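Local coordinates for phage tail sheath protein (Desulfitobacterium hafniense, PDB 3HXL) that probably assembles into the contractile sheath around a phage tail tube, as a member of the myovirus tail sheath family, at residues Gln325-Thr329 against Ala342-Arg348. Numbering follows the deposited sequence.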
ATOM      1  N   GLN A 325       0.809  16.441 -13.782  1.00 13.74           N
ATOM      2  CA  GLN A 325       1.507  15.461 -14.609  1.00 15.52           C
ATOM      3  C   GLN A 325       1.842  14.268 -13.733  1.00 14.74           C
ATOM      4  O   GLN A 325       2.328  14.427 -12.615  1.00 11.66           O
ATOM      5  CB  GLN A 325       2.786  16.050 -15.215  1.00 17.54           C
ATOM      6  CG  GLN A 325       2.524  16.950 -16.412  1.00 21.97           C
ATOM      7  CD  GLN A 325       3.773  17.242 -17.216  1.00 21.36           C
ATOM      8  OE1 GLN A 325       4.711  16.446 -17.242  1.00 21.00           O
ATOM      9  NE2 GLN A 325       3.783  18.376 -17.901  1.00 23.02           N
ATOM     10  N   ASP A 326       1.547  13.075 -14.245  1.00 17.62           N
ATOM     11  CA  ASP A 326       1.782  11.822 -13.533  1.00 16.44           C
ATOM     12  C   ASP A 326       3.249  11.450 -13.742  1.00 14.82           C
ATOM     13  O   ASP A 326       3.574  10.602 -14.575  1.00 12.94           O
ATOM     14  CB  ASP A 326       0.842  10.746 -14.104  1.00 17.33           C
ATOM     15  CG  ASP A 326       0.938   9.413 -13.379  1.00 20.04           C
ATOM     16  OD1 ASP A 326       1.562   9.350 -12.294  1.00 15.57           O
ATOM     17  OD2 ASP A 326       0.372   8.426 -13.903  1.00 16.47           O
ATOM     18  N   ILE A 327       4.130  12.097 -12.986  1.00 14.14           N
ATOM     19  CA  ILE A 327       5.561  11.853 -13.117  1.00 12.27           C
ATOM     20  C   ILE A 327       6.246  11.499 -11.810  1.00 16.03           C
ATOM     21  O   ILE A 327       5.722  11.771 -10.722  1.00 13.06           O
ATOM     22  CB  ILE A 327       6.287  13.092 -13.691  1.00 15.44           C
ATOM     23  CG1 ILE A 327       6.049  14.302 -12.775  1.00 19.32           C
ATOM     24  CG2 ILE A 327       5.808  13.375 -15.097  1.00 18.60           C
ATOM     25  CD1 ILE A 327       6.904  15.521 -13.127  1.00 17.57           C
ATOM     26  N   ASN A 328       7.416  10.873 -11.931  1.00 11.53           N
ATOM     27  CA  ASN A 328       8.214  10.506 -10.769  1.00 14.64           C
ATOM     28  C   ASN A 328       9.360  11.524 -10.671  1.00 17.50           C
ATOM     29  O   ASN A 328       9.424  12.462 -11.465  1.00 16.36           O
ATOM     30  CB  ASN A 328       8.732   9.061 -10.887  1.00  9.75           C
ATOM     31  CG  ASN A 328       9.486   8.804 -12.177  1.00 14.48           C
ATOM     32  OD1 ASN A 328      10.533   9.408 -12.438  1.00 18.12           O
ATOM     33  ND2 ASN A 328       8.966   7.889 -12.987  1.00 13.19           N
ATOM     34  N   THR A 329      10.256  11.343  -9.706  1.00 15.17           N
ATOM     35  CA  THR A 329      11.347  12.294  -9.494  1.00 15.36           C
ATOM     36  C   THR A 329      12.531  12.278 -10.448  1.00 19.91           C
ATOM     37  O   THR A 329      13.424  13.121 -10.326  1.00 19.72           O
ATOM     38  CB  THR A 329      11.930  12.152  -8.090  1.00  9.26           C
ATOM     39  OG1 THR A 329      12.497  10.851  -7.947  1.00 16.54           O
ATOM     40  CG2 THR A 329      10.856  12.346  -7.043  1.00 11.03           C
ATOM     41  N   ALA A 342      10.441   9.162 -16.777  1.00 16.55           N
ATOM     42  CA  ALA A 342       9.876  10.019 -15.738  1.00 14.37           C
ATOM     43  C   ALA A 342       8.357   9.870 -15.657  1.00 13.87           C
ATOM     44  O   ALA A 342       7.735  10.297 -14.684  1.00 15.06           O
ATOM     45  CB  ALA A 342      10.237  11.480 -16.012  1.00 12.05           C
ATOM     46  N   LYS A 343       7.765   9.263 -16.684  1.00 16.80           N
ATOM     47  CA  LYS A 343       6.317   9.064 -16.734  1.00 13.13           C
ATOM     48  C   LYS A 343       5.941   7.778 -16.009  1.00 10.81           C
ATOM     49  O   LYS A 343       6.433   6.699 -16.339  1.00 12.94           O
ATOM     50  CB  LYS A 343       5.849   9.014 -18.191  1.00 22.65           C
ATOM     51  CG  LYS A 343       6.175  10.293 -18.973  1.00 20.27           C
ATOM     52  CD  LYS A 343       5.771  10.212 -20.445  1.00 33.65           C
ATOM     53  CE  LYS A 343       6.162  11.491 -21.192  1.00 41.95           C
ATOM     54  NZ  LYS A 343       5.828  11.439 -22.647  1.00 49.56           N
ATOM     55  N   ASN A 344       5.056   7.891 -15.029  1.00 10.77           N
ATOM     56  CA  ASN A 344       4.678   6.715 -14.255  1.00 11.75           C
ATOM     57  C   ASN A 344       3.991   5.610 -15.047  1.00 17.28           C
ATOM     58  O   ASN A 344       4.122   4.431 -14.706  1.00 11.30           O
ATOM     59  CB  ASN A 344       3.863   7.142 -13.039  1.00 11.90           C
ATOM     60  CG  ASN A 344       4.725   7.858 -12.022  1.00 12.20           C
ATOM     61  OD1 ASN A 344       5.839   7.406 -11.736  1.00 16.38           O
ATOM     62  ND2 ASN A 344       4.235   8.977 -11.476  1.00 11.97           N
ATOM     63  N   ARG A 345       3.280   5.971 -16.112  1.00 15.11           N
ATOM     64  CA  ARG A 345       2.642   4.942 -16.929  1.00 17.43           C
ATOM     65  C   ARG A 345       3.733   4.144 -17.644  1.00 16.13           C
ATOM     66  O   ARG A 345       3.604   2.938 -17.831  1.00 15.00           O
ATOM     67  CB  ARG A 345       1.691   5.552 -17.968  1.00 14.03           C
ATOM     68  CG  ARG A 345       1.238   4.518 -19.001  1.00 19.66           C
ATOM     69  CD  ARG A 345       0.012   4.964 -19.780  1.00 24.38           C
ATOM     70  NE  ARG A 345       0.177   6.283 -20.366  1.00 28.97           N
ATOM     71  CZ  ARG A 345      -0.745   6.890 -21.106  1.00 43.77           C
ATOM     72  NH1 ARG A 345      -1.906   6.283 -21.353  1.00 26.23           N
ATOM     73  NH2 ARG A 345      -0.508   8.107 -21.588  1.00 22.92           N
ATOM     74  N   VAL A 346       4.809   4.816 -18.051  1.00 14.53           N
ATOM     75  CA  VAL A 346       5.905   4.113 -18.717  1.00 15.30           C
ATOM     76  C   VAL A 346       6.494   3.127 -17.709  1.00 15.23           C
ATOM     77  O   VAL A 346       6.761   1.967 -18.033  1.00 16.97           O
ATOM     78  CB  VAL A 346       6.998   5.093 -19.207  1.00 17.34           C
ATOM     79  CG1 VAL A 346       8.253   4.326 -19.651  1.00 15.20           C
ATOM     80  CG2 VAL A 346       6.456   5.908 -20.373  1.00 16.61           C
ATOM     81  N   ILE A 347       6.679   3.587 -16.478  1.00 16.43           N
ATOM     82  CA  ILE A 347       7.212   2.720 -15.436  1.00 16.17           C
ATOM     83  C   ILE A 347       6.286   1.518 -15.197  1.00 13.75           C
ATOM     84  O   ILE A 347       6.757   0.398 -14.989  1.00 13.48           O
ATOM     85  CB  ILE A 347       7.415   3.499 -14.111  1.00 16.20           C
ATOM     86  CG1 ILE A 347       8.473   4.588 -14.311  1.00 18.56           C
ATOM     87  CG2 ILE A 347       7.861   2.549 -12.998  1.00 15.51           C
ATOM     88  CD1 ILE A 347       9.796   4.082 -14.876  1.00 24.18           C
ATOM     89  N   ARG A 348       4.972   1.741 -15.222  1.00 15.37           N
ATOM     90  CA  ARG A 348       4.039   0.633 -15.024  1.00 15.45           C
ATOM     91  C   ARG A 348       4.166  -0.421 -16.117  1.00 14.07           C
ATOM     92  O   ARG A 348       4.148  -1.620 -15.831  1.00 15.69           O
ATOM     93  CB  ARG A 348       2.583   1.123 -14.967  1.00 17.35           C
ATOM     94  CG  ARG A 348       2.182   1.788 -13.644  1.00 14.68           C
ATOM     95  CD  ARG A 348       0.665   2.085 -13.582  1.00 15.21           C
ATOM     96  NE  ARG A 348       0.264   3.346 -14.213  1.00 13.37           N
ATOM     97  CZ  ARG A 348       0.491   4.553 -13.695  1.00 18.72           C
ATOM     98  NH1 ARG A 348       1.132   4.673 -12.536  1.00 14.03           N
ATOM     99  NH2 ARG A 348       0.055   5.639 -14.319  1.00 10.20           N
TER
HETATM  100  O   HOH W   1       1.178   7.000 -11.098  1.00 15.31           O
HETATM  101  O   HOH W   2       2.144   8.522 -16.526  1.00 19.07           O
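Asp326 meets the first turn of helix 344-364 with both its backbone and its carboxylate. Two backbone hydrogen bonds, Asn344 N to Asp326 O (3.1 Å) and Asn328 N to Ala342 O (2.8 Å), flank Ile327 and Lys343 and make a single beta bridge. Lys343 is also the N-cap residue, so the bridge falls at the helix start.

An aspartate suits the centre of this inverse gamma turn because its backbone O and two carboxylate oxygens serve different donors. Asp326 OD2 forms a salt bridge of 2.8 Å with Arg348 NH2; chi1 of -177° brings the carboxylate to the helix. Carboxylate and guanidinium are nearly coplanar, 16° apart, and water 1 joins Asp326 OD1 to Arg348 NH1. Asp326 OD2 also accepts a hydrogen bond from Leu283 N, and Arg348 NH2 donates one to Glu281 O. A second water links Asp326 O to Arg345 N.

Each asparagine offers donor and acceptor together. Asn344 ND2 reaches Asp326 OD1 at 2.8 Å from above the carboxylate plane, while Asn344 OD1 accepts a weak bond from Asn328 ND2 and another bond from Gln232 NE2. Asn328 ND2 also binds Phe341 O, and Asn328 OD1 accepts from Leu330 N.

The contact thus ties the loop following strand 320-323 to the start of helix 344-364, joining the subtilisin-like and C-terminal regions; strand 246-255 touches Asn328 and Asn344, and helix 300-308 touches Ile327.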